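Local coordinates for sialidase domain-containing protein (Dyadobacter fermentans, PDB 5HX0) that is of unknown function but carries a sialidase-type, BNR repeat-like beta-propeller domain and may therefore bind or cleave glycans, at residues A[326-331]-A[352-357]; A[340-343]-A[347-350]; A[370-373]-A[379-382]; A[285-290]-A[330-335]. All coordinates share one frame; numbering follows the deposited sequence. Where two conformers were deposited one is given.

In the fold
Contacts 1 and 2, both partly buried, share one four-stranded blade: contact 1 reaches from strand 324-330 over strand 336-342 to strand 354-358, and contact 2 closes the loop between the last two. They touch where Arg340 bonds to the backbone of Leu326 and to the hydroxyl of Tyr328. Contact 3 is a buried hairpin of the blade that closes the ring, built on ladder bonds and apolar packing, and it meets contact 1 through Val381, against Leu357 and Ser327. Contact 4 lies at the surface, shares residues 330-331 with contact 1, and joins turns of consecutive blades. Towards the periphery, charged and polar side chains carry contacts 1, 2 and 4, whereas apolar side chains dominate contact 3.

Contact 1: residues A[326-331]-A[352-357]; sequences LSYGYR and APEIVL
Tyr328 and Glu354 meet through a single short hydrogen bond, in which Tyr328 OH donates to Glu354 OE2 across 2.6 Å. The carboxylate oxygen sits at the hydroxyl edge of the ring, close to the ring plane, and accepts the hydrogen bond on its anti lone pair, the one turned away from OE1. The carboxylate plane is twisted 50° from the ring, and with OE2 at the ring edge the groups meet without stacking. Glu354 gets there as an extended chain, its CG trans to the backbone N (chi1 -177°), and a long acidic residue suits a place from which it must span to another strand.

Beyond the bond there is little: Glu354 CG passes 3.4 Å from Tyr328 OH in van der Waals touch, and the Tyr328 ring meets that of Phe309.

Charge adds more. Glu354 OE2 also forms a salt bridge with Arg340 NH2 and OE1 one with Arg338 NH1; Arg340 NE in turn donates to Tyr328 OH. The hydroxyl thus works as acceptor and donor at once, which a phenol does well.

No backbone bonds join the two segments, because strand 336-342 runs between them in the four-stranded blade. It pairs with both sides: Tyr328 bonds to Arg338, and Ile355 to Ala339. The Tyr328 and Glu354 side chains therefore link next-but-one strands across the middle one.

Together the linked bonds fix the rotation of the tyrosine hydroxyl, and on this partly buried face of a propeller blade the carboxylate probably offsets part of the arginines' charge.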
loop_
_atom_site.group_PDB
_atom_site.type_symbol
_atom_site.label_atom_id
_atom_site.label_comp_id
_atom_site.label_asym_id
_atom_site.label_seq_id
_atom_site.Cartn_x
_atom_site.Cartn_y
_atom_site.Cartn_z
ATOM N N LEU A 326 -0.178 -25.336 22.279
ATOM C CA LEU A 326 -0.157 -23.938 22.711
ATOM C C LEU A 326 1.248 -23.411 22.477
ATOM O O LEU A 326 2.179 -23.839 23.153
ATOM C CB LEU A 326 -0.536 -23.829 24.192
ATOM C CG LEU A 326 -0.713 -22.424 24.772
ATOM C CD1 LEU A 326 -1.958 -21.755 24.204
ATOM C CD2 LEU A 326 -0.794 -22.510 26.295
ATOM N N SER A 327 1.420 -22.500 21.519
ATOM C CA SER A 327 2.747 -21.954 21.269
ATOM C C SER A 327 2.800 -20.492 21.697
ATOM O O SER A 327 1.785 -19.785 21.684
ATOM C CB SER A 327 3.134 -22.092 19.793
ATOM O OG SER A 327 2.181 -21.473 18.965
ATOM N N TYR A 328 3.997 -20.042 22.073
ATOM C CA TYR A 328 4.175 -18.681 22.570
ATOM C C TYR A 328 5.611 -18.218 22.392
ATOM O O TYR A 328 6.542 -19.020 22.321
ATOM C CB TYR A 328 3.793 -18.556 24.048
ATOM C CG TYR A 328 4.259 -19.711 24.909
ATOM C CD1 TYR A 328 3.497 -20.869 25.005
ATOM C CD2 TYR A 328 5.423 -19.623 25.655
ATOM C CE1 TYR A 328 3.895 -21.931 25.796
ATOM C CE2 TYR A 328 5.840 -20.703 26.466
ATOM C CZ TYR A 328 5.061 -21.841 26.526
ATOM O OH TYR A 328 5.421 -22.925 27.308
ATOM N N GLY A 329 5.776 -16.893 22.339
ATOM C CA GLY A 329 7.101 -16.319 22.345
ATOM C C GLY A 329 7.690 -16.309 23.744
ATOM O O GLY A 329 6.979 -16.236 24.751
ATOM N N TYR A 330 9.013 -16.398 23.809
ATOM C CA TYR A 330 9.729 -16.387 25.083
ATOM C C TYR A 330 10.754 -15.260 25.028
ATOM O O TYR A 330 11.892 -15.447 24.591
ATOM C CB TYR A 330 10.396 -17.726 25.367
ATOM C CG TYR A 330 10.869 -17.859 26.794
ATOM C CD1 TYR A 330 9.966 -18.022 27.833
ATOM C CD2 TYR A 330 12.224 -17.818 27.104
ATOM C CE1 TYR A 330 10.405 -18.168 29.161
ATOM C CE2 TYR A 330 12.665 -17.955 28.414
ATOM C CZ TYR A 330 11.753 -18.132 29.432
ATOM O OH TYR A 330 12.202 -18.270 30.729
ATOM N N ARG A 331 10.350 -14.091 25.502
ATOM C CA ARG A 331 11.188 -12.898 25.419
ATOM C C ARG A 331 11.972 -12.709 26.706
ATOM O O ARG A 331 11.962 -11.653 27.325
ATOM C CB ARG A 331 10.333 -11.678 25.084
ATOM C CG ARG A 331 9.890 -11.660 23.593
ATOM C CD ARG A 331 8.672 -10.762 23.369
ATOM N NE ARG A 331 8.478 -10.416 21.962
ATOM C CZ ARG A 331 7.635 -9.479 21.514
ATOM N NH1 ARG A 331 7.562 -9.229 20.209
ATOM N NH2 ARG A 331 6.860 -8.793 22.355
ATOM N N ALA A 352 1.811 -29.749 31.798
ATOM C CA ALA A 352 2.262 -30.128 30.467
ATOM C C ALA A 352 3.702 -29.660 30.273
ATOM O O ALA A 352 4.013 -28.488 30.534
ATOM C CB ALA A 352 1.346 -29.534 29.388
ATOM N N PRO A 353 4.598 -30.534 29.827
ATOM C CA PRO A 353 6.015 -30.164 29.748
ATOM C C PRO A 353 6.257 -29.169 28.628
ATOM O O PRO A 353 5.631 -29.236 27.571
ATOM C CB PRO A 353 6.720 -31.501 29.478
ATOM C CG PRO A 353 5.666 -32.390 28.866
ATOM C CD PRO A 353 4.351 -31.949 29.481
ATOM N N GLU A 354 7.192 -28.250 28.862
ATOM C CA GLU A 354 7.454 -27.184 27.904
ATOM C C GLU A 354 8.418 -27.661 26.819
ATOM O O GLU A 354 9.455 -28.273 27.105
ATOM C CB GLU A 354 8.009 -25.953 28.613
ATOM C CG GLU A 354 8.237 -24.756 27.705
ATOM C CD GLU A 354 8.542 -23.498 28.495
ATOM O OE1 GLU A 354 9.654 -23.392 29.043
ATOM O OE2 GLU A 354 7.657 -22.621 28.582
ATOM N N ILE A 355 8.046 -27.398 25.578
ATOM C CA ILE A 355 8.826 -27.722 24.391
ATOM C C ILE A 355 9.615 -26.470 24.037
ATOM O O ILE A 355 9.024 -25.399 23.850
ATOM C CB ILE A 355 7.894 -28.129 23.232
ATOM C CG1 ILE A 355 6.992 -29.297 23.647
ATOM C CG2 ILE A 355 8.676 -28.427 21.966
ATOM C CD1 ILE A 355 5.818 -29.532 22.710
ATOM N N VAL A 356 10.940 -26.560 23.956
ATOM C CA VAL A 356 11.730 -25.367 23.642
ATOM C C VAL A 356 12.125 -25.437 22.173
ATOM O O VAL A 356 12.920 -26.296 21.777
ATOM C CB VAL A 356 12.952 -25.224 24.565
ATOM C CG1 VAL A 356 13.692 -23.928 24.244
ATOM C CG2 VAL A 356 12.511 -25.210 26.044
ATOM N N LEU A 357 11.582 -24.532 21.350
ATOM C CA LEU A 357 11.842 -24.612 19.911
ATOM C C LEU A 357 13.051 -23.783 19.466
ATOM O O LEU A 357 13.775 -24.188 18.549
ATOM C CB LEU A 357 10.603 -24.176 19.113
ATOM C CG LEU A 357 9.331 -24.998 19.342
ATOM C CD1 LEU A 357 8.169 -24.405 18.565
ATOM C CD2 LEU A 357 9.552 -26.463 18.948
#

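Contact 2: residues A[340-343]-A[347-350]; sequences RILN and TDFA
Asn343 lays its side-chain amide flat over the carboxylate of Asp348, the two planes only 5° apart, with Asn343 ND2 3.2 Å from Asp348 CG. The stack is held from its margins. Asn343 N donates to Asp348 OD1 at 2.9 Å, meeting it on the syn side but 30° out of the carboxylate plane. The amide is gripped at both ends by one residue: Thr347 N reaches Asn343 OD1 at 3.0 Å on a lone pair in the carbonyl plane, and Asn343 ND2 gives a bond of 3.0 Å to Thr347 OG1. An asparagine, with donor and acceptor on one flat group, suits this double role, and its rotation is fixed by it. A water donates to both Ile341 O and Asp348 OD2, tying the carboxylate to the strand's own backbone.

Three residues before Asn343, on the strand, Arg340 NH1 bonds to Phe349 O at 3.0 Å, the oxygen lying in the guanidinium plane and the nitrogen almost in line with the carbonyl. The rest of that guanidinium serves Tyr328 and Glu354. Between these polar ends Leu342 CD2 packs 3.9 Å from Phe349 CB, the apolar pair of the contact.

The loop links the third and fourth strands of its propeller blade, 336-342 and 354-358. Its Phe349 ring turns outward from the blade onto the preceding one, against Ile291 of strand 288-294 and Glu305 and Met307 of strand 305-307.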
loop_
_atom_site.group_PDB
_atom_site.type_symbol
_atom_site.label_atom_id
_atom_site.label_comp_id
_atom_site.label_asym_id
_atom_site.label_seq_id
_atom_site.Cartn_x
_atom_site.Cartn_y
_atom_site.Cartn_z
ATOM N N ARG A 340 3.661 -25.902 24.591
ATOM C CA ARG A 340 3.322 -27.089 25.361
ATOM C C ARG A 340 2.033 -27.677 24.801
ATOM O O ARG A 340 1.227 -26.970 24.202
ATOM C CB ARG A 340 3.198 -26.778 26.867
ATOM C CG ARG A 340 2.308 -25.602 27.233
ATOM C CD ARG A 340 2.458 -25.232 28.737
ATOM N NE ARG A 340 3.736 -24.583 29.039
ATOM C CZ ARG A 340 4.283 -24.525 30.252
ATOM N NH1 ARG A 340 3.665 -25.085 31.294
ATOM N NH2 ARG A 340 5.453 -23.923 30.430
ATOM N N ILE A 341 1.851 -28.982 24.973
ATOM C CA ILE A 341 0.691 -29.667 24.423
ATOM C C ILE A 341 -0.269 -29.957 25.564
ATOM O O ILE A 341 0.074 -30.695 26.493
ATOM C CB ILE A 341 1.092 -30.958 23.693
ATOM C CG1 ILE A 341 1.981 -30.635 22.487
ATOM C CG2 ILE A 341 -0.164 -31.744 23.286
ATOM C CD1 ILE A 341 2.418 -31.888 21.714
ATOM N N LEU A 342 -1.461 -29.378 25.495
ATOM C CA LEU A 342 -2.462 -29.524 26.539
ATOM C C LEU A 342 -3.411 -30.667 26.199
ATOM O O LEU A 342 -3.531 -31.076 25.040
ATOM C CB LEU A 342 -3.243 -28.220 26.698
ATOM C CG LEU A 342 -2.418 -26.937 26.856
ATOM C CD1 LEU A 342 -3.346 -25.766 27.124
ATOM C CD2 LEU A 342 -1.390 -27.094 27.984
ATOM N N ASN A 343 -4.088 -31.189 27.224
ATOM C CA ASN A 343 -5.155 -32.145 26.952
ATOM C C ASN A 343 -6.307 -31.436 26.220
ATOM O O ASN A 343 -6.321 -30.207 26.067
ATOM C CB ASN A 343 -5.629 -32.825 28.248
ATOM C CG ASN A 343 -6.104 -31.833 29.319
ATOM O OD1 ASN A 343 -6.594 -30.748 29.019
ATOM N ND2 ASN A 343 -5.965 -32.231 30.588
ATOM N N THR A 347 -6.980 -28.128 30.442
ATOM C CA THR A 347 -6.970 -27.971 31.896
ATOM C C THR A 347 -5.602 -28.209 32.522
ATOM O O THR A 347 -5.375 -27.790 33.663
ATOM C CB THR A 347 -7.976 -28.931 32.552
ATOM O OG1 THR A 347 -7.642 -30.291 32.224
ATOM C CG2 THR A 347 -9.388 -28.648 32.076
ATOM N N ASP A 348 -4.684 -28.858 31.810
ATOM C CA ASP A 348 -3.446 -29.341 32.404
ATOM C C ASP A 348 -2.241 -28.476 32.037
ATOM O O ASP A 348 -1.119 -28.986 31.932
ATOM C CB ASP A 348 -3.212 -30.798 32.006
ATOM C CG ASP A 348 -2.969 -30.977 30.518
ATOM O OD1 ASP A 348 -3.256 -30.051 29.733
ATOM O OD2 ASP A 348 -2.502 -32.064 30.141
ATOM N N PHE A 349 -2.451 -27.169 31.875
ATOM C CA PHE A 349 -1.362 -26.298 31.436
ATOM C C PHE A 349 -0.239 -26.242 32.464
ATOM O O PHE A 349 0.910 -25.969 32.110
ATOM C CB PHE A 349 -1.901 -24.893 31.159
ATOM C CG PHE A 349 -2.962 -24.468 32.137
ATOM C CD1 PHE A 349 -2.610 -23.974 33.386
ATOM C CD2 PHE A 349 -4.303 -24.596 31.830
ATOM C CE1 PHE A 349 -3.593 -23.596 34.302
ATOM C CE2 PHE A 349 -5.296 -24.226 32.749
ATOM C CZ PHE A 349 -4.933 -23.716 33.978
ATOM N N ALA A 350 -0.544 -26.498 33.739
ATOM C CA ALA A 350 0.491 -26.448 34.761
ATOM C C ALA A 350 1.393 -27.668 34.747
ATOM O O ALA A 350 2.529 -27.587 35.221
ATOM C CB ALA A 350 -0.146 -26.304 36.146
HETATM O O HOH W 1 -1.241 -32.754 28.024
#

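Contact 3: residues A[370-373]-A[379-382]; sequences WAVQ and VLVS
Trp370 and Ser382 make the tight end of this hairpin. Trp370 N donates to Ser382 O at 2.8 Å, and Trp370 O takes two bonds in return: Ser382 N, 2.9 Å from Trp370 O, comes from above the carbonyl plane, while Ser382 OG lies in that plane on a lone pair. The serine hydroxyl reaches it because OG stands between its own backbone N and carbonyl carbon (chi1 75°); a small polar residue satisfies itself here without leaving the buried strand. The next hydrogen-bonded pair, Val372 with Leu380, repeats the ladder at 2.9 Å each way, between Val372 N and Leu380 O and between Leu380 N and Val372 O.

These antiparallel strands, 367-375 and 378-385, belong to the blade that closes the propeller, which strand 42-51 from the N-terminal side completes at its outer edge. Its two faces pack on different blades. Trp370, Val372 and Ser382 rest on Val63 of strand 56-65, whereas Ala371, Val379 and Val381 lean on Leu325 of strand 324-330. On that second face Ala371 CB lies 3.9 Å from Val379 CG1, diagonally across the ladder; the short alanine and beta-branched valines suit a face laid against the neighbouring blade.

Looser is the other end, where Gln373 is partly exposed. Its bent chain sets the amide beside a methyl, Gln373 NE2 3.5 Å from Val379 CG2, in van der Waals touch, while NE2 finds its hydrogen bond at Asp375 O.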
loop_
_atom_site.group_PDB
_atom_site.type_symbol
_atom_site.label_atom_id
_atom_site.label_comp_id
_atom_site.label_asym_id
_atom_site.label_seq_id
_atom_site.Cartn_x
_atom_site.Cartn_y
_atom_site.Cartn_z
ATOM N N TRP A 370 2.555 -18.918 15.450
ATOM C CA TRP A 370 1.256 -19.310 14.918
ATOM C C TRP A 370 1.448 -20.641 14.205
ATOM O O TRP A 370 2.274 -20.732 13.291
ATOM C CB TRP A 370 0.725 -18.229 13.953
ATOM C CG TRP A 370 -0.753 -18.303 13.673
ATOM C CD1 TRP A 370 -1.423 -19.297 13.014
ATOM C CD2 TRP A 370 -1.734 -17.329 14.042
ATOM N NE1 TRP A 370 -2.783 -18.990 12.944
ATOM C CE2 TRP A 370 -2.986 -17.784 13.570
ATOM C CE3 TRP A 370 -1.669 -16.097 14.705
ATOM C CZ2 TRP A 370 -4.165 -17.041 13.742
ATOM C CZ3 TRP A 370 -2.830 -15.376 14.877
ATOM C CH2 TRP A 370 -4.062 -15.844 14.399
ATOM N N ALA A 371 0.715 -21.670 14.625
ATOM C CA ALA A 371 0.945 -23.018 14.119
ATOM C C ALA A 371 -0.135 -23.428 13.127
ATOM O O ALA A 371 -1.277 -22.960 13.188
ATOM C CB ALA A 371 1.006 -24.036 15.259
ATOM N N VAL A 372 0.233 -24.331 12.223
ATOM C CA VAL A 372 -0.703 -24.897 11.258
ATOM C C VAL A 372 -0.363 -26.368 11.064
ATOM O O VAL A 372 0.811 -26.756 11.080
ATOM C CB VAL A 372 -0.668 -24.120 9.916
ATOM C CG1 VAL A 372 0.714 -24.189 9.312
ATOM C CG2 VAL A 372 -1.721 -24.685 8.956
ATOM N N GLN A 373 -1.389 -27.193 10.892
ATOM C CA GLN A 373 -1.182 -28.621 10.661
ATOM C C GLN A 373 -0.736 -28.814 9.218
ATOM O O GLN A 373 -1.431 -28.380 8.294
ATOM C CB GLN A 373 -2.468 -29.396 10.939
ATOM C CG GLN A 373 -2.279 -30.902 11.095
ATOM C CD GLN A 373 -1.728 -31.261 12.460
ATOM O OE1 GLN A 373 -2.148 -30.695 13.473
ATOM N NE2 GLN A 373 -0.768 -32.183 12.494
ATOM N N VAL A 379 3.404 -30.532 12.183
ATOM C CA VAL A 379 2.906 -29.181 12.429
ATOM C C VAL A 379 4.017 -28.192 12.104
ATOM O O VAL A 379 5.174 -28.402 12.480
ATOM C CB VAL A 379 2.476 -29.010 13.902
ATOM C CG1 VAL A 379 2.187 -27.552 14.214
ATOM C CG2 VAL A 379 1.260 -29.877 14.224
ATOM N N LEU A 380 3.662 -27.091 11.447
ATOM C CA LEU A 380 4.572 -25.958 11.292
ATOM C C LEU A 380 4.237 -24.914 12.347
ATOM O O LEU A 380 3.102 -24.434 12.410
ATOM C CB LEU A 380 4.454 -25.344 9.897
ATOM C CG LEU A 380 5.142 -23.992 9.719
ATOM C CD1 LEU A 380 6.650 -24.171 9.798
ATOM C CD2 LEU A 380 4.730 -23.349 8.405
ATOM N N VAL A 381 5.198 -24.593 13.200
ATOM C CA VAL A 381 5.055 -23.462 14.117
ATOM C C VAL A 381 5.797 -22.307 13.457
ATOM O O VAL A 381 7.029 -22.271 13.461
ATOM C CB VAL A 381 5.616 -23.764 15.509
ATOM C CG1 VAL A 381 5.379 -22.553 16.437
ATOM C CG2 VAL A 381 4.995 -25.053 16.072
ATOM N N SER A 382 5.056 -21.369 12.867
ATOM C CA SER A 382 5.696 -20.177 12.340
ATOM C C SER A 382 5.811 -19.112 13.429
ATOM O O SER A 382 5.127 -19.155 14.452
ATOM C CB SER A 382 4.904 -19.614 11.146
ATOM O OG SER A 382 3.725 -18.949 11.602
#

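Contact 4: residues A[285-290]-A[330-335]; sequences LGDQAC and YRHKPL
With chi1 of -162° Asp287 swings its carboxylate out of a tight turn, trans to its backbone N, and His332, its CG beside its own backbone N (chi1 -47°), points its imidazole back to meet it. His332 NE2 donates to Asp287 OD2 at 2.7 Å, along a fairly straight bond. OD2 lies near the ring plane, at its edge, and is met on its anti lone pair; the carboxylate is rotated 43° from the imidazole.

Asp287 is held by more than the histidine. A water donates to Asp287 OD2 at 2.6 Å and accepts from Arg331 N at 2.9 Å, linking the carboxylate to the other segment's backbone, while OD1 accepts from His312 ND1. With every oxygen engaged, the carboxylate has little freedom to turn. On the histidine side, His332 CD2 lies 4.0 Å above the ring of Tyr330, toward its rim, an edge-to-face contact.

The turn is of type I', from Leu285 to Gln288, and its central positions are filled by Gly286 and Asp287, both with positive phi; glycine adopts it easily, and aspartate is among the residues that tolerate it.

Asp287 and His332 lie in the connections between the second and third strands of their blades, 276-283 and 288-294 in one, 324-330 and 336-342 in the next; this histidine-carboxylate pair is thus an inter-blade link between equivalent loops of successive beta-propeller blades.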
loop_
_atom_site.group_PDB
_atom_site.type_symbol
_atom_site.label_atom_id
_atom_site.label_comp_id
_atom_site.label_asym_id
_atom_site.label_seq_id
_atom_site.Cartn_x
_atom_site.Cartn_y
_atom_site.Cartn_z
ATOM N N LEU A 285 2.113 -8.167 35.202
ATOM C CA LEU A 285 2.090 -9.420 35.941
ATOM C C LEU A 285 3.312 -10.256 35.598
ATOM O O LEU A 285 3.243 -11.485 35.535
ATOM C CB LEU A 285 0.803 -10.207 35.671
ATOM C CG LEU A 285 0.377 -11.286 36.676
ATOM C CD1 LEU A 285 0.167 -10.674 38.075
ATOM C CD2 LEU A 285 -0.903 -11.971 36.214
ATOM N N GLY A 286 4.451 -9.601 35.386
ATOM C CA GLY A 286 5.704 -10.317 35.189
ATOM C C GLY A 286 5.718 -11.229 33.988
ATOM O O GLY A 286 6.350 -12.293 34.035
ATOM N N ASP A 287 4.996 -10.860 32.921
ATOM C CA ASP A 287 4.854 -11.660 31.704
ATOM C C ASP A 287 4.183 -13.011 31.962
ATOM O O ASP A 287 4.379 -13.970 31.199
ATOM C CB ASP A 287 6.204 -11.867 30.999
ATOM C CG ASP A 287 6.040 -12.302 29.530
ATOM O OD1 ASP A 287 5.007 -11.963 28.925
ATOM O OD2 ASP A 287 6.925 -12.991 28.983
ATOM N N GLN A 288 3.391 -13.115 33.022
ATOM C CA GLN A 288 2.687 -14.359 33.290
ATOM C C GLN A 288 1.607 -14.586 32.237
ATOM O O GLN A 288 0.761 -13.716 32.006
ATOM C CB GLN A 288 2.068 -14.318 34.683
ATOM C CG GLN A 288 1.309 -15.556 35.052
ATOM C CD GLN A 288 2.210 -16.707 35.425
ATOM O OE1 GLN A 288 1.805 -17.858 35.345
ATOM N NE2 GLN A 288 3.436 -16.403 35.843
ATOM N N ALA A 289 1.630 -15.759 31.604
ATOM C CA ALA A 289 0.603 -16.106 30.633
ATOM C C ALA A 289 -0.641 -16.584 31.378
ATOM O O ALA A 289 -0.546 -17.424 32.281
ATOM C CB ALA A 289 1.128 -17.192 29.691
ATOM N N CYS A 290 -1.804 -16.053 31.021
ATOM C CA CYS A 290 -3.013 -16.351 31.781
ATOM C C CYS A 290 -4.073 -17.020 30.912
ATOM O O CYS A 290 -3.975 -17.073 29.681
ATOM C CB CYS A 290 -3.585 -15.078 32.423
ATOM S SG CYS A 290 -2.502 -14.445 33.739
ATOM N N TYR A 330 9.013 -16.398 23.809
ATOM C CA TYR A 330 9.729 -16.387 25.083
ATOM C C TYR A 330 10.754 -15.260 25.028
ATOM O O TYR A 330 11.892 -15.447 24.591
ATOM C CB TYR A 330 10.396 -17.726 25.367
ATOM C CG TYR A 330 10.869 -17.859 26.794
ATOM C CD1 TYR A 330 9.966 -18.022 27.833
ATOM C CD2 TYR A 330 12.224 -17.818 27.104
ATOM C CE1 TYR A 330 10.405 -18.168 29.161
ATOM C CE2 TYR A 330 12.665 -17.955 28.414
ATOM C CZ TYR A 330 11.753 -18.132 29.432
ATOM O OH TYR A 330 12.202 -18.270 30.729
ATOM N N ARG A 331 10.350 -14.091 25.502
ATOM C CA ARG A 331 11.188 -12.898 25.419
ATOM C C ARG A 331 11.972 -12.709 26.706
ATOM O O ARG A 331 11.962 -11.653 27.325
ATOM C CB ARG A 331 10.333 -11.678 25.084
ATOM C CG ARG A 331 9.890 -11.660 23.593
ATOM C CD ARG A 331 8.672 -10.762 23.369
ATOM N NE ARG A 331 8.478 -10.416 21.962
ATOM C CZ ARG A 331 7.635 -9.479 21.514
ATOM N NH1 ARG A 331 7.562 -9.229 20.209
ATOM N NH2 ARG A 331 6.860 -8.793 22.355
ATOM N N HIS A 332 12.616 -13.794 27.133
ATOM C CA HIS A 332 13.553 -13.801 28.255
ATOM C C HIS A 332 14.745 -14.641 27.832
ATOM O O HIS A 332 14.688 -15.353 26.831
ATOM C CB HIS A 332 12.898 -14.362 29.519
ATOM C CG HIS A 332 11.545 -13.787 29.780
ATOM N ND1 HIS A 332 11.362 -12.607 30.465
ATOM C CD2 HIS A 332 10.314 -14.191 29.388
ATOM C CE1 HIS A 332 10.071 -12.330 30.522
ATOM N NE2 HIS A 332 9.413 -13.271 29.867
ATOM N N LYS A 333 15.842 -14.557 28.579
ATOM C CA LYS A 333 17.001 -15.399 28.266
ATOM C C LYS A 333 16.694 -16.861 28.543
ATOM O O LYS A 333 16.156 -17.199 29.594
ATOM C CB LYS A 333 18.241 -14.975 29.075
ATOM C CG LYS A 333 18.647 -13.516 28.908
ATOM C CD LYS A 333 18.627 -13.069 27.440
ATOM C CE LYS A 333 20.034 -12.835 26.867
ATOM N NZ LYS A 333 20.008 -12.567 25.380
ATOM N N PRO A 334 17.023 -17.741 27.598
ATOM C CA PRO A 334 17.528 -17.469 26.252
ATOM C C PRO A 334 16.372 -17.176 25.291
ATOM O O PRO A 334 15.405 -17.947 25.265
ATOM C CB PRO A 334 18.236 -18.769 25.881
ATOM C CG PRO A 334 17.478 -19.815 26.610
ATOM C CD PRO A 334 16.870 -19.182 27.845
ATOM N N LEU A 335 16.482 -16.098 24.526
ATOM C CA LEU A 335 15.361 -15.597 23.728
ATOM C C LEU A 335 14.926 -16.595 22.668
ATOM O O LEU A 335 15.757 -17.121 21.929
ATOM C CB LEU A 335 15.762 -14.301 23.048
ATOM C CG LEU A 335 16.139 -13.140 23.958
ATOM C CD1 LEU A 335 16.825 -12.065 23.137
ATOM C CD2 LEU A 335 14.875 -12.597 24.602
HETATM O O HOH W 2 7.660 -13.710 26.595
#